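Long-range contacts in IroE-like serine hydrolase (Shewanella oneidensis, PDB 3GFF), which probably hydrolyses ester bonds as a serine hydrolase of the alpha/beta-hydrolase fold: residues Y28-P33 against P127-Q132; Y43-L48 against L133-I138; A167-L172 against S214-L219; M199-N204 against A222-L227. One frame throughout, in Å; residues are numbered along the deposited sequence.

Contact 1. Residues Y28-P33 against P127-Q132; sequences YVIALP and PSIESQ
The carbonyl oxygen of Ser-128, a residue whose hydroxyl faces that of Tyr-28, is gripped by three donors of its own helix. The side chain of Ser-131 supplies the firm one, OG to Ser-128 O 3.0 Å, approaching with a tilt of 32° from the carbonyl plane; the backbone N atoms of Ser-131 and Gln-132 add two weak bonds. Serine suits this last part of helix 114-132, because its short side chain can fold back onto a carbonyl of the preceding turn.

Across the contact the side chains meet through hydrocarbon. Tyr-28 and Ile-30, two residues apart on strand 24-31, share the face of the sheet that this helix covers, and both meet Ile-129. The ring of Tyr-28 is met obliquely, CE2 lying 3.6 Å from Ile-129 CD1. The same methyl stands tip to tip with Ile-30, CD1 of Ile-30 to CD1 of Ile-129 being 4.1 Å. Ile-30 gets there because its chain runs fully extended to CD1 (chi2 -180°). The hydroxyl of Tyr-28 points at two polar side chains, both too far to bond: OH is 4.0 Å from Ser-128 OG and 4.1 Å from Gln-132 OE1. Val-79 of strand 77-81 also packs on Ile-129, while Lys-15 and Leu-17 of strand 12-19 touch Tyr-28.

With the axes 12.0 Å apart, the long side chains have to bridge the layer. Beta-branched isoleucines and an aromatic ring fill it, so the helix is held to the sheet by dispersion and by the burial of hydrocarbon, and the polar side chains of Ser-128 and Gln-132 belong to its more exposed residues.

Contact 2. Residues Y43-L48 against L133-I138; sequences YPVVYL and LRTNGI
Tyr-43 and Thr-135 form a parallel beta bridge at the start of strand 43-48, an inner strand of the alpha/beta-hydrolase sheet. Tyr-43 spends both backbone groups on the neighbours of Thr-135: its N donates to Arg-134 O at 3.0 Å, and its O accepts from Asn-136 N at 2.8 Å, with the donor well above the carbonyl plane. The chain then turns at Gly-137, whose positive phi (95°) suits glycine, and pairing resumes with Val-45 N to Ile-138 O, 2.9 Å, almost in line with the carbonyl bond.

Between these bonds sits Pro-44, which has no N-H to satisfy. The carboxamide of Asn-136 lies against it, ND2 3.3 Å from Pro-44 CD, while the other end makes an Asx turn: OD1 accepts from Ile-138 N at 2.9 Å. With CG lodged between the backbone N and the carbonyl carbon (chi1 75°), the amide is swung back over its own turn. Were Asn-136 an alanine, the N-H of Ile-138 would be likely to lose its acceptor, the corner to shift and the proline ring to be uncovered.

The polar ends of Tyr-43 and Arg-134 find partners outside the two segments. Tyr-43 OH bonds to Gln-300 NE2; Arg-134, running alongside the tyrosine, gives NH2 to Tyr-36 O and NE to Glu-41 O, and makes a cation-pi contact with the Tyr-36 ring. The beta-branched pair on the side of helix 114-132 is packed tightly, with Val-45 CG2 only 3.5 Å from Thr-135 CG2.

Contact 3. Residues A167-L172 against S214-L219; sequences ALDTSL and SYHKDL. With IMD (imidazole), chain D.
His-216 and Asp-169 join by a histidine-carboxylate hydrogen bond at the end of strand 164-168, in the alpha/beta-hydrolase fold. Asp-169 belongs to what looks like a Ser-His-Asp triad with Ser-145 and His-247, and its OD2 also bonds to His-247 ND1; His-216 is thus a second histidine on the same oxygen.

From CB of His-216, in the first turn of helix 215-230, CG stands anti to the backbone N (chi1 156°), carrying the ring across to the loop. ND1 lies 2.7 Å from a water that donates to Thr-170 O and His-216 O. Next round the ring, CE1 meets Thr-170 O edge-on at 3.3 Å, a carbon that a flanking nitrogen on each side makes suitably polar. CD2, on the other flank, passes 3.8 Å from Asp-169 OD2. At the tip NE2 donates to that oxygen over 2.8 Å, nearly straight at 171°. The oxygen lies in the ring plane, yet the ring meets it from above the carboxylate plane, the two planes being 75° apart. Without the carboxylate, as with an alanine here, His-216 NE2 and His-247 ND1 would probably lose their common acceptor and both rings turn more freely.

Over one face of the ring lies an imidazole, probably from the crystallisation liquor, whose N1 donates to Ser-171 OG; that hydroxyl also bonds to Ser-145 OG, placing the imidazole beside the presumed nucleophile. Farther along the helix leucine packs on leucine: Leu-172 CB is 4.1 Å from Leu-219 CB, and Leu-172 CD1 lies 3.7 Å from Leu-219 O.

Contact 4. Residues M199-N204 against A222-L227; sequences MAIANN and AFADKL
Met-199, present as selenomethionine, lays its selenium against Phe-223 in a beta-alpha-beta unit: strand 195-201 leads through helix 215-230 to the neighbouring parallel strand 235-241. The helix runs back over the sheet at 143° to the strand, their axes 10.4 Å apart.

The Met-aromatic contact comes first. Met-199 SE is 4.0 Å from Phe-223 CD2 and oblique to the ring, the two side chains crossing at about a right angle. Phe-223 has CG anti to the backbone N (chi1 -176°), which directs the ring along the helix flank toward Leu-183 and Val-187 of helix 178-189. Leu-227, one turn on, puts CG over one face of that ring, offset from its centre.

Aliphatic packing makes up the rest. The selenium also meets Leu-227 CD1 at 4.0 Å, so this flexible, polarisable chain fills the angle between phenylalanine and leucine. Ala-224 suits the position facing the sheet, since its small side chain lets the helix come close; it also touches Ala-239 of strand 235-241. On it rests the outstretched isoleucine, with Ile-201 CD1 3.8 Å from Ala-224 CB.

All four contacts reach one sheet, two on each side of the chain's centre. Contacts 1 and 2 adjoin, about 8 Å between centres, where helix 114-132 runs on into residues 133-138; Leu-32 and Leu-133 touch between them. Contacts 3 and 4 share helix 215-230 and neighbouring strands, joined by a probable hydrogen bond from Asp-169 N to Ala-200 O. Helix-on-sheet packing makes contacts 1 and 4 largely apolar, though contact 1 has polar residues at its solvent side and contact 4 touches through buried residues alone. Backbone pairing dominates partly buried contact 2. Buried contact 3, beside the presumed active site, combines a polar, water-linked histidine with leucine packing.

Contact 1. Residues Y28-P33 against P127-Q132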
loop_
_atom_site.group_PDB
_atom_site.type_symbol
_atom_site.label_atom_id
_atom_site.label_comp_id
_atom_site.label_asym_id
_atom_site.label_seq_id
_atom_site.Cartn_x
_atom_site.Cartn_y
_atom_site.Cartn_z
ATOM N N TYR A 28 6.735 11.323 19.366
ATOM C CA TYR A 28 7.057 10.408 18.296
ATOM C C TYR A 28 6.581 8.997 18.628
ATOM O O TYR A 28 6.302 8.675 19.782
ATOM C CB TYR A 28 8.556 10.450 17.977
ATOM C CG TYR A 28 9.488 9.939 19.037
ATOM C CD1 TYR A 28 9.969 10.780 20.023
ATOM C CD2 TYR A 28 9.924 8.625 19.028
ATOM C CE1 TYR A 28 10.860 10.329 20.963
ATOM C CE2 TYR A 28 10.807 8.166 19.963
ATOM C CZ TYR A 28 11.288 9.022 20.922
ATOM O OH TYR A 28 12.146 8.576 21.895
ATOM N N VAL A 29 6.500 8.165 17.598
ATOM C CA VAL A 29 6.065 6.777 17.714
ATOM C C VAL A 29 7.129 5.834 17.134
ATOM O O VAL A 29 7.796 6.168 16.168
ATOM C CB VAL A 29 4.712 6.538 16.979
ATOM C CG1 VAL A 29 3.539 7.076 17.774
ATOM C CG2 VAL A 29 4.749 7.145 15.560
ATOM N N ILE A 30 7.306 4.681 17.765
ATOM C CA ILE A 30 8.274 3.650 17.347
ATOM C C ILE A 30 7.549 2.323 17.062
ATOM O O ILE A 30 6.737 1.918 17.855
ATOM C CB ILE A 30 9.257 3.315 18.502
ATOM C CG1 ILE A 30 10.097 4.519 18.912
ATOM C CG2 ILE A 30 10.179 2.160 18.139
ATOM C CD1 ILE A 30 11.070 4.187 20.056
ATOM N N ALA A 31 7.846 1.673 15.939
ATOM C CA ALA A 31 7.339 0.337 15.619
ATOM C C ALA A 31 8.604 -0.509 15.540
ATOM O O ALA A 31 9.542 -0.150 14.814
ATOM C CB ALA A 31 6.583 0.307 14.276
ATOM N N LEU A 32 8.655 -1.580 16.337
ATOM C CA LEU A 32 9.798 -2.474 16.360
ATOM C C LEU A 32 9.513 -3.625 15.375
ATOM O O LEU A 32 8.384 -4.048 15.221
ATOM C CB LEU A 32 10.039 -3.010 17.789
ATOM C CG LEU A 32 10.503 -2.000 18.849
ATOM C CD1 LEU A 32 10.578 -2.681 20.193
ATOM C CD2 LEU A 32 11.882 -1.371 18.505
ATOM N N PRO A 33 10.544 -4.129 14.701
ATOM C CA PRO A 33 10.281 -5.208 13.779
ATOM C C PRO A 33 9.872 -6.462 14.510
ATOM O O PRO A 33 10.147 -6.622 15.712
ATOM C CB PRO A 33 11.630 -5.411 13.080
ATOM C CG PRO A 33 12.601 -4.945 13.996
ATOM C CD PRO A 33 11.976 -3.791 14.742
ATOM N N PRO A 127 20.201 10.113 18.739
ATOM C CA PRO A 127 20.956 9.542 19.852
ATOM C C PRO A 127 20.084 8.816 20.892
ATOM O O PRO A 127 20.505 7.807 21.462
ATOM C CB PRO A 127 21.637 10.772 20.475
ATOM C CG PRO A 127 21.698 11.770 19.387
ATOM C CD PRO A 127 20.559 11.518 18.473
ATOM N N SER A 128 18.885 9.335 21.141
ATOM C CA SER A 128 17.965 8.772 22.139
ATOM C C SER A 128 17.428 7.393 21.708
ATOM O O SER A 128 17.394 6.456 22.508
ATOM C CB SER A 128 16.808 9.744 22.396
ATOM O OG SER A 128 15.892 9.191 23.299
ATOM N N ILE A 129 17.030 7.313 20.444
ATOM C CA ILE A 129 16.571 6.087 19.786
ATOM C C ILE A 129 17.704 5.078 19.799
ATOM O O ILE A 129 17.536 3.934 20.171
ATOM C CB ILE A 129 16.221 6.361 18.293
ATOM C CG1 ILE A 129 15.038 7.347 18.141
ATOM C CG2 ILE A 129 15.943 5.052 17.514
ATOM C CD1 ILE A 129 13.740 6.794 18.408
ATOM N N GLU A 130 18.888 5.525 19.424
ATOM C CA GLU A 130 20.024 4.616 19.335
ATOM C C GLU A 130 20.527 4.102 20.670
ATOM O O GLU A 130 21.149 3.049 20.713
ATOM C CB GLU A 130 21.149 5.252 18.537
ATOM C CG GLU A 130 20.766 5.541 17.118
ATOM C CD GLU A 130 21.880 6.156 16.302
ATOM O OE1 GLU A 130 23.029 6.097 16.741
ATOM O OE2 GLU A 130 21.612 6.706 15.210
ATOM N N SER A 131 20.295 4.854 21.743
ATOM C CA SER A 131 20.692 4.420 23.078
ATOM C C SER A 131 19.668 3.445 23.647
ATOM O O SER A 131 20.002 2.697 24.529
ATOM C CB SER A 131 20.879 5.597 24.042
ATOM O OG SER A 131 19.643 6.108 24.532
ATOM N N GLN A 132 18.435 3.474 23.129
ATOM C CA GLN A 132 17.353 2.598 23.567
ATOM C C GLN A 132 17.202 1.333 22.700
ATOM O O GLN A 132 16.852 0.254 23.209
ATOM C CB GLN A 132 16.017 3.360 23.563
ATOM C CG GLN A 132 15.985 4.486 24.595
ATOM C CD GLN A 132 14.774 5.417 24.490
ATOM O OE1 GLN A 132 13.952 5.332 23.556
ATOM N NE2 GLN A 132 14.646 6.315 25.497
#

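Contact 2. Residues Y43-L48 against L133-I138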
loop_
_atom_site.group_PDB
_atom_site.type_symbol
_atom_site.label_atom_id
_atom_site.label_comp_id
_atom_site.label_asym_id
_atom_site.label_seq_id
_atom_site.Cartn_x
_atom_site.Cartn_y
_atom_site.Cartn_z
ATOM N N TYR A 43 19.028 -3.380 13.597
ATOM C CA TYR A 43 18.219 -3.045 12.416
ATOM C C TYR A 43 18.444 -1.620 11.887
ATOM O O TYR A 43 18.908 -0.743 12.610
ATOM C CB TYR A 43 16.745 -3.180 12.802
ATOM C CG TYR A 43 16.406 -4.580 13.259
ATOM C CD1 TYR A 43 16.072 -5.570 12.333
ATOM C CD2 TYR A 43 16.482 -4.930 14.597
ATOM C CE1 TYR A 43 15.795 -6.869 12.742
ATOM C CE2 TYR A 43 16.194 -6.229 15.031
ATOM C CZ TYR A 43 15.865 -7.192 14.099
ATOM O OH TYR A 43 15.601 -8.478 14.501
ATOM N N PRO A 44 18.119 -1.388 10.604
ATOM C CA PRO A 44 18.122 -0.016 10.120
ATOM C C PRO A 44 16.967 0.748 10.728
ATOM O O PRO A 44 16.031 0.154 11.268
ATOM C CB PRO A 44 17.890 -0.149 8.614
ATOM C CG PRO A 44 17.643 -1.591 8.350
ATOM C CD PRO A 44 17.732 -2.370 9.570
ATOM N N VAL A 45 16.998 2.067 10.609
ATOM C CA VAL A 45 15.936 2.884 11.162
ATOM C C VAL A 45 15.356 3.721 10.044
ATOM O O VAL A 45 16.082 4.448 9.358
ATOM C CB VAL A 45 16.425 3.800 12.304
ATOM C CG1 VAL A 45 15.196 4.573 12.964
ATOM C CG2 VAL A 45 17.209 3.001 13.356
ATOM N N VAL A 46 14.040 3.611 9.864
ATOM C CA VAL A 46 13.335 4.396 8.844
ATOM C C VAL A 46 12.573 5.474 9.595
ATOM O O VAL A 46 11.630 5.215 10.356
ATOM C CB VAL A 46 12.429 3.524 7.903
ATOM C CG1 VAL A 46 11.679 4.395 6.929
ATOM C CG2 VAL A 46 13.289 2.515 7.066
ATOM N N TYR A 47 13.026 6.701 9.418
ATOM C CA TYR A 47 12.364 7.865 10.041
ATOM C C TYR A 47 11.305 8.433 9.107
ATOM O O TYR A 47 11.628 8.811 8.000
ATOM C CB TYR A 47 13.389 8.950 10.347
ATOM C CG TYR A 47 14.327 8.647 11.512
ATOM C CD1 TYR A 47 15.495 7.935 11.309
ATOM C CD2 TYR A 47 14.086 9.152 12.787
ATOM C CE1 TYR A 47 16.367 7.705 12.315
ATOM C CE2 TYR A 47 14.945 8.914 13.820
ATOM C CZ TYR A 47 16.091 8.181 13.578
ATOM O OH TYR A 47 17.003 7.919 14.562
ATOM N N LEU A 48 10.047 8.472 9.553
ATOM C CA LEU A 48 8.944 9.005 8.753
ATOM C C LEU A 48 8.494 10.378 9.311
ATOM O O LEU A 48 8.124 10.480 10.489
ATOM C CB LEU A 48 7.739 8.052 8.779
ATOM C CG LEU A 48 7.978 6.559 8.492
ATOM C CD1 LEU A 48 6.676 5.813 8.735
ATOM C CD2 LEU A 48 8.539 6.311 7.019
ATOM N N LEU A 133 17.453 1.462 21.401
ATOM C CA LEU A 133 17.300 0.320 20.511
ATOM C C LEU A 133 18.600 -0.103 19.799
ATOM O O LEU A 133 19.565 0.664 19.690
ATOM C CB LEU A 133 16.228 0.635 19.471
ATOM C CG LEU A 133 14.857 1.173 19.933
ATOM C CD1 LEU A 133 14.107 1.711 18.700
ATOM C CD2 LEU A 133 14.003 0.160 20.673
ATOM N N ARG A 134 18.589 -1.335 19.289
ATOM C CA ARG A 134 19.715 -1.885 18.546
ATOM C C ARG A 134 19.600 -1.500 17.076
ATOM O O ARG A 134 18.857 -2.134 16.295
ATOM C CB ARG A 134 19.771 -3.400 18.712
ATOM C CG ARG A 134 19.971 -3.847 20.183
ATOM C CD ARG A 134 20.196 -5.387 20.257
ATOM N NE ARG A 134 19.235 -6.085 19.409
ATOM C CZ ARG A 134 18.017 -6.477 19.767
ATOM N NH1 ARG A 134 17.583 -6.342 21.001
ATOM N NH2 ARG A 134 17.234 -7.064 18.876
ATOM N N THR A 135 20.316 -0.430 16.726
ATOM C CA THR A 135 20.324 0.122 15.384
ATOM C C THR A 135 21.641 -0.235 14.702
ATOM O O THR A 135 22.682 -0.303 15.351
ATOM C CB THR A 135 20.135 1.635 15.421
ATOM O OG1 THR A 135 21.287 2.257 16.022
ATOM C CG2 THR A 135 18.864 1.962 16.228
ATOM N N ASN A 136 21.604 -0.407 13.390
ATOM C CA ASN A 136 22.775 -0.904 12.639
ATOM C C ASN A 136 23.579 0.080 11.786
ATOM O O ASN A 136 24.444 -0.351 11.015
ATOM C CB ASN A 136 22.370 -2.102 11.771
ATOM C CG ASN A 136 21.579 -1.714 10.530
ATOM O OD1 ASN A 136 21.494 -0.540 10.172
ATOM N ND2 ASN A 136 21.053 -2.726 9.821
ATOM N N GLY A 137 23.291 1.371 11.907
ATOM C CA GLY A 137 24.051 2.388 11.171
ATOM C C GLY A 137 23.440 2.824 9.865
ATOM O O GLY A 137 23.891 3.778 9.266
ATOM N N ILE A 138 22.409 2.122 9.415
ATOM C CA ILE A 138 21.695 2.493 8.202
ATOM C C ILE A 138 20.428 3.269 8.580
ATOM O O ILE A 138 19.500 2.710 9.189
ATOM C CB ILE A 138 21.367 1.233 7.345
ATOM C CG1 ILE A 138 22.663 0.480 6.996
ATOM C CG2 ILE A 138 20.641 1.617 6.075
ATOM C CD1 ILE A 138 23.702 1.337 6.284
#

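Contact 3. Residues A167-L172 against S214-L219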
loop_
_atom_site.group_PDB
_atom_site.type_symbol
_atom_site.label_atom_id
_atom_site.label_comp_id
_atom_site.label_asym_id
_atom_site.label_seq_id
_atom_site.Cartn_x
_atom_site.Cartn_y
_atom_site.Cartn_z
ATOM N N ALA A 167 12.021 11.194 -1.117
ATOM C CA ALA A 167 11.370 12.516 -1.271
ATOM C C ALA A 167 10.110 12.312 -2.119
ATOM O O ALA A 167 10.192 12.105 -3.306
ATOM C CB ALA A 167 12.323 13.509 -1.909
ATOM N N LEU A 168 8.958 12.314 -1.466
ATOM C CA LEU A 168 7.673 11.982 -2.088
ATOM C C LEU A 168 6.849 13.248 -2.408
ATOM O O LEU A 168 6.237 13.866 -1.549
ATOM C CB LEU A 168 6.899 11.012 -1.184
ATOM C CG LEU A 168 7.715 9.794 -0.665
ATOM C CD1 LEU A 168 6.901 8.884 0.313
ATOM C CD2 LEU A 168 8.300 9.024 -1.853
ATOM N N ASP A 169 6.883 13.599 -3.673
ATOM C CA ASP A 169 6.219 14.769 -4.247
ATOM C C ASP A 169 6.610 16.016 -3.505
ATOM O O ASP A 169 5.784 16.763 -3.027
ATOM C CB ASP A 169 4.721 14.590 -4.296
ATOM C CG ASP A 169 4.123 15.198 -5.539
ATOM O OD1 ASP A 169 4.785 15.115 -6.595
ATOM O OD2 ASP A 169 3.002 15.725 -5.464
ATOM N N THR A 170 7.909 16.223 -3.432
ATOM C CA THR A 170 8.515 17.363 -2.707
ATOM C C THR A 170 7.907 18.706 -3.129
ATOM O O THR A 170 7.738 18.958 -4.330
ATOM C CB THR A 170 10.014 17.404 -2.995
ATOM O OG1 THR A 170 10.573 16.127 -2.654
ATOM C CG2 THR A 170 10.738 18.539 -2.196
ATOM N N SER A 171 7.590 19.542 -2.139
ATOM C CA SER A 171 7.033 20.876 -2.375
ATOM C C SER A 171 8.172 21.874 -2.766
ATOM O O SER A 171 8.433 22.846 -2.045
ATOM C CB SER A 171 6.318 21.352 -1.102
ATOM O OG SER A 171 5.309 20.424 -0.674
ATOM N N LEU A 172 8.828 21.617 -3.900
ATOM C CA LEU A 172 9.918 22.445 -4.409
ATOM C C LEU A 172 9.443 23.852 -4.775
ATOM O O LEU A 172 10.258 24.765 -4.920
ATOM C CB LEU A 172 10.598 21.785 -5.639
ATOM C CG LEU A 172 11.367 20.464 -5.417
ATOM C CD1 LEU A 172 11.952 19.872 -6.758
ATOM C CD2 LEU A 172 12.506 20.702 -4.456
ATOM N N SER A 214 0.198 23.059 -13.252
ATOM C CA SER A 214 1.163 21.982 -13.074
ATOM C C SER A 214 2.535 22.485 -12.606
ATOM O O SER A 214 3.505 21.745 -12.669
ATOM C CB SER A 214 1.291 21.169 -14.382
ATOM O OG SER A 214 1.677 22.004 -15.446
ATOM N N TYR A 215 2.595 23.715 -12.094
ATOM C CA TYR A 215 3.847 24.331 -11.645
ATOM C C TYR A 215 4.633 23.475 -10.651
ATOM O O TYR A 215 5.844 23.364 -10.761
ATOM C CB TYR A 215 3.531 25.701 -11.034
ATOM C CG TYR A 215 4.719 26.459 -10.488
ATOM C CD1 TYR A 215 5.459 27.290 -11.311
ATOM C CD2 TYR A 215 5.072 26.384 -9.149
ATOM C CE1 TYR A 215 6.532 27.997 -10.831
ATOM C CE2 TYR A 215 6.160 27.109 -8.652
ATOM C CZ TYR A 215 6.879 27.912 -9.510
ATOM O OH TYR A 215 7.941 28.667 -9.075
ATOM N N HIS A 216 3.941 22.909 -9.665
ATOM C CA HIS A 216 4.547 22.025 -8.663
ATOM C C HIS A 216 5.129 20.751 -9.336
ATOM O O HIS A 216 6.260 20.336 -9.039
ATOM C CB HIS A 216 3.483 21.712 -7.579
ATOM C CG HIS A 216 3.701 20.434 -6.826
ATOM N ND1 HIS A 216 4.756 20.234 -5.956
ATOM C CD2 HIS A 216 2.944 19.308 -6.763
ATOM C CE1 HIS A 216 4.648 19.038 -5.415
ATOM N NE2 HIS A 216 3.582 18.441 -5.915
ATOM N N LYS A 217 4.343 20.127 -10.211
ATOM C CA LYS A 217 4.798 18.929 -10.926
ATOM C C LYS A 217 6.007 19.241 -11.818
ATOM O O LYS A 217 6.994 18.498 -11.818
ATOM C CB LYS A 217 3.683 18.349 -11.777
ATOM C CG LYS A 217 4.148 17.209 -12.689
ATOM C CD LYS A 217 3.057 16.589 -13.484
ATOM C CE LYS A 217 2.637 17.409 -14.639
ATOM N NZ LYS A 217 2.054 16.457 -15.640
ATOM N N ASP A 218 5.942 20.350 -12.545
ATOM C CA ASP A 218 7.025 20.722 -13.460
ATOM C C ASP A 218 8.347 20.969 -12.735
ATOM O O ASP A 218 9.394 20.545 -13.223
ATOM C CB ASP A 218 6.619 21.904 -14.355
ATOM C CG ASP A 218 5.385 21.615 -15.156
ATOM O OD1 ASP A 218 5.134 20.421 -15.393
ATOM O OD2 ASP A 218 4.655 22.560 -15.543
ATOM N N LEU A 219 8.298 21.619 -11.568
ATOM C CA LEU A 219 9.491 21.811 -10.719
ATOM C C LEU A 219 10.128 20.487 -10.371
ATOM O O LEU A 219 11.354 20.381 -10.397
ATOM C CB LEU A 219 9.165 22.581 -9.421
ATOM C CG LEU A 219 9.435 24.104 -9.423
ATOM C CD1 LEU A 219 9.264 24.746 -10.760
ATOM C CD2 LEU A 219 8.642 24.816 -8.392
HETATM N N1 IMD D . 2.281 21.274 -1.395
HETATM C C2 IMD D . 1.913 20.925 -2.659
HETATM N N3 IMD D . 0.551 20.922 -2.741
HETATM C C4 IMD D . 0.055 21.251 -1.516
HETATM C C5 IMD D . 1.152 21.481 -0.670
HETATM O O HOH W 1 7.117 21.530 -6.298
#

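Contact 4. Residues M199-N204 against A222-L227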
loop_
_atom_site.group_PDB
_atom_site.type_symbol
_atom_site.label_atom_id
_atom_site.label_comp_id
_atom_site.label_asym_id
_atom_site.label_seq_id
_atom_site.Cartn_x
_atom_site.Cartn_y
_atom_site.Cartn_z
HETATM N N MSE A 199 13.038 9.934 -5.769
HETATM C CA MSE A 199 11.947 10.914 -5.882
HETATM C C MSE A 199 10.680 10.285 -6.467
HETATM O O MSE A 199 10.728 9.611 -7.513
HETATM C CB MSE A 199 12.344 12.099 -6.782
HETATM C CG MSE A 199 13.391 12.999 -6.199
HETATM SE SE MSE A 199 13.972 14.348 -7.441
HETATM C CE MSE A 199 12.247 15.247 -7.758
ATOM N N ALA A 200 9.542 10.512 -5.808
ATOM C CA ALA A 200 8.237 10.103 -6.351
ATOM C C ALA A 200 7.688 11.410 -6.877
ATOM O O ALA A 200 7.804 12.435 -6.193
ATOM C CB ALA A 200 7.288 9.528 -5.265
ATOM N N ILE A 201 7.104 11.383 -8.069
ATOM C CA ILE A 201 6.565 12.578 -8.687
ATOM C C ILE A 201 5.140 12.283 -9.140
ATOM O O ILE A 201 4.937 11.460 -10.040
ATOM C CB ILE A 201 7.424 13.058 -9.908
ATOM C CG1 ILE A 201 8.885 13.218 -9.505
ATOM C CG2 ILE A 201 6.855 14.386 -10.480
ATOM C CD1 ILE A 201 9.886 13.504 -10.670
ATOM N N ALA A 202 4.161 12.950 -8.508
ATOM C CA ALA A 202 2.753 12.747 -8.820
ATOM C C ALA A 202 2.265 13.709 -9.924
ATOM O O ALA A 202 3.051 14.455 -10.485
ATOM C CB ALA A 202 1.894 12.878 -7.543
ATOM N N ASN A 203 0.962 13.676 -10.215
ATOM C CA ASN A 203 0.334 14.494 -11.255
ATOM C C ASN A 203 -0.830 15.346 -10.670
ATOM O O ASN A 203 -1.979 15.229 -11.111
ATOM C CB ASN A 203 -0.162 13.551 -12.363
ATOM C CG ASN A 203 -0.638 14.296 -13.627
ATOM O OD1 ASN A 203 -0.248 15.423 -13.870
ATOM N ND2 ASN A 203 -1.504 13.664 -14.402
ATOM N N ASN A 204 -0.543 16.175 -9.660
ATOM C CA ASN A 204 -1.594 16.975 -8.987
ATOM C C ASN A 204 -2.054 18.104 -9.922
ATOM O O ASN A 204 -1.197 18.808 -10.489
ATOM C CB ASN A 204 -1.066 17.582 -7.695
ATOM C CG ASN A 204 -2.173 17.965 -6.716
ATOM O OD1 ASN A 204 -2.916 17.106 -6.252
ATOM N ND2 ASN A 204 -2.236 19.238 -6.346
ATOM N N ALA A 222 11.664 18.587 -13.752
ATOM C CA ALA A 222 12.842 19.264 -14.237
ATOM C C ALA A 222 14.044 19.049 -13.335
ATOM O O ALA A 222 15.190 19.008 -13.823
ATOM C CB ALA A 222 12.562 20.796 -14.409
ATOM N N PHE A 223 13.800 18.923 -12.030
ATOM C CA PHE A 223 14.901 18.727 -11.069
ATOM C C PHE A 223 15.432 17.296 -11.187
ATOM O O PHE A 223 16.655 17.082 -11.141
ATOM C CB PHE A 223 14.464 19.108 -9.638
ATOM C CG PHE A 223 15.551 19.021 -8.624
ATOM C CD1 PHE A 223 16.624 19.910 -8.654
ATOM C CD2 PHE A 223 15.505 18.080 -7.620
ATOM C CE1 PHE A 223 17.652 19.815 -7.734
ATOM C CE2 PHE A 223 16.530 17.995 -6.689
ATOM C CZ PHE A 223 17.593 18.875 -6.746
ATOM N N ALA A 224 14.511 16.345 -11.360
ATOM C CA ALA A 224 14.829 14.928 -11.584
ATOM C C ALA A 224 15.640 14.787 -12.881
ATOM O O ALA A 224 16.680 14.108 -12.892
ATOM C CB ALA A 224 13.511 14.059 -11.676
ATOM N N ASP A 225 15.155 15.433 -13.959
ATOM C CA ASP A 225 15.866 15.459 -15.252
ATOM C C ASP A 225 17.254 16.040 -15.060
ATOM O O ASP A 225 18.209 15.525 -15.619
ATOM C CB ASP A 225 15.113 16.253 -16.327
ATOM C CG ASP A 225 13.948 15.471 -16.948
ATOM O OD1 ASP A 225 13.745 14.286 -16.565
ATOM O OD2 ASP A 225 13.227 16.041 -17.826
ATOM N N LYS A 226 17.371 17.083 -14.235
ATOM C CA LYS A 226 18.677 17.690 -13.966
ATOM C C LYS A 226 19.578 16.727 -13.210
ATOM O O LYS A 226 20.747 16.573 -13.572
ATOM C CB LYS A 226 18.560 19.037 -13.245
ATOM C CG LYS A 226 19.899 19.700 -12.943
ATOM C CD LYS A 226 19.732 21.076 -12.319
ATOM C CE LYS A 226 19.606 22.134 -13.344
ATOM N NZ LYS A 226 20.952 22.367 -13.966
ATOM N N LEU A 227 19.046 16.056 -12.194
ATOM C CA LEU A 227 19.828 15.067 -11.447
ATOM C C LEU A 227 20.305 13.907 -12.364
ATOM O O LEU A 227 21.432 13.418 -12.247
ATOM C CB LEU A 227 19.027 14.512 -10.270
ATOM C CG LEU A 227 18.949 15.316 -8.970
ATOM C CD1 LEU A 227 17.878 14.793 -8.137
ATOM C CD2 LEU A 227 20.260 15.266 -8.199
#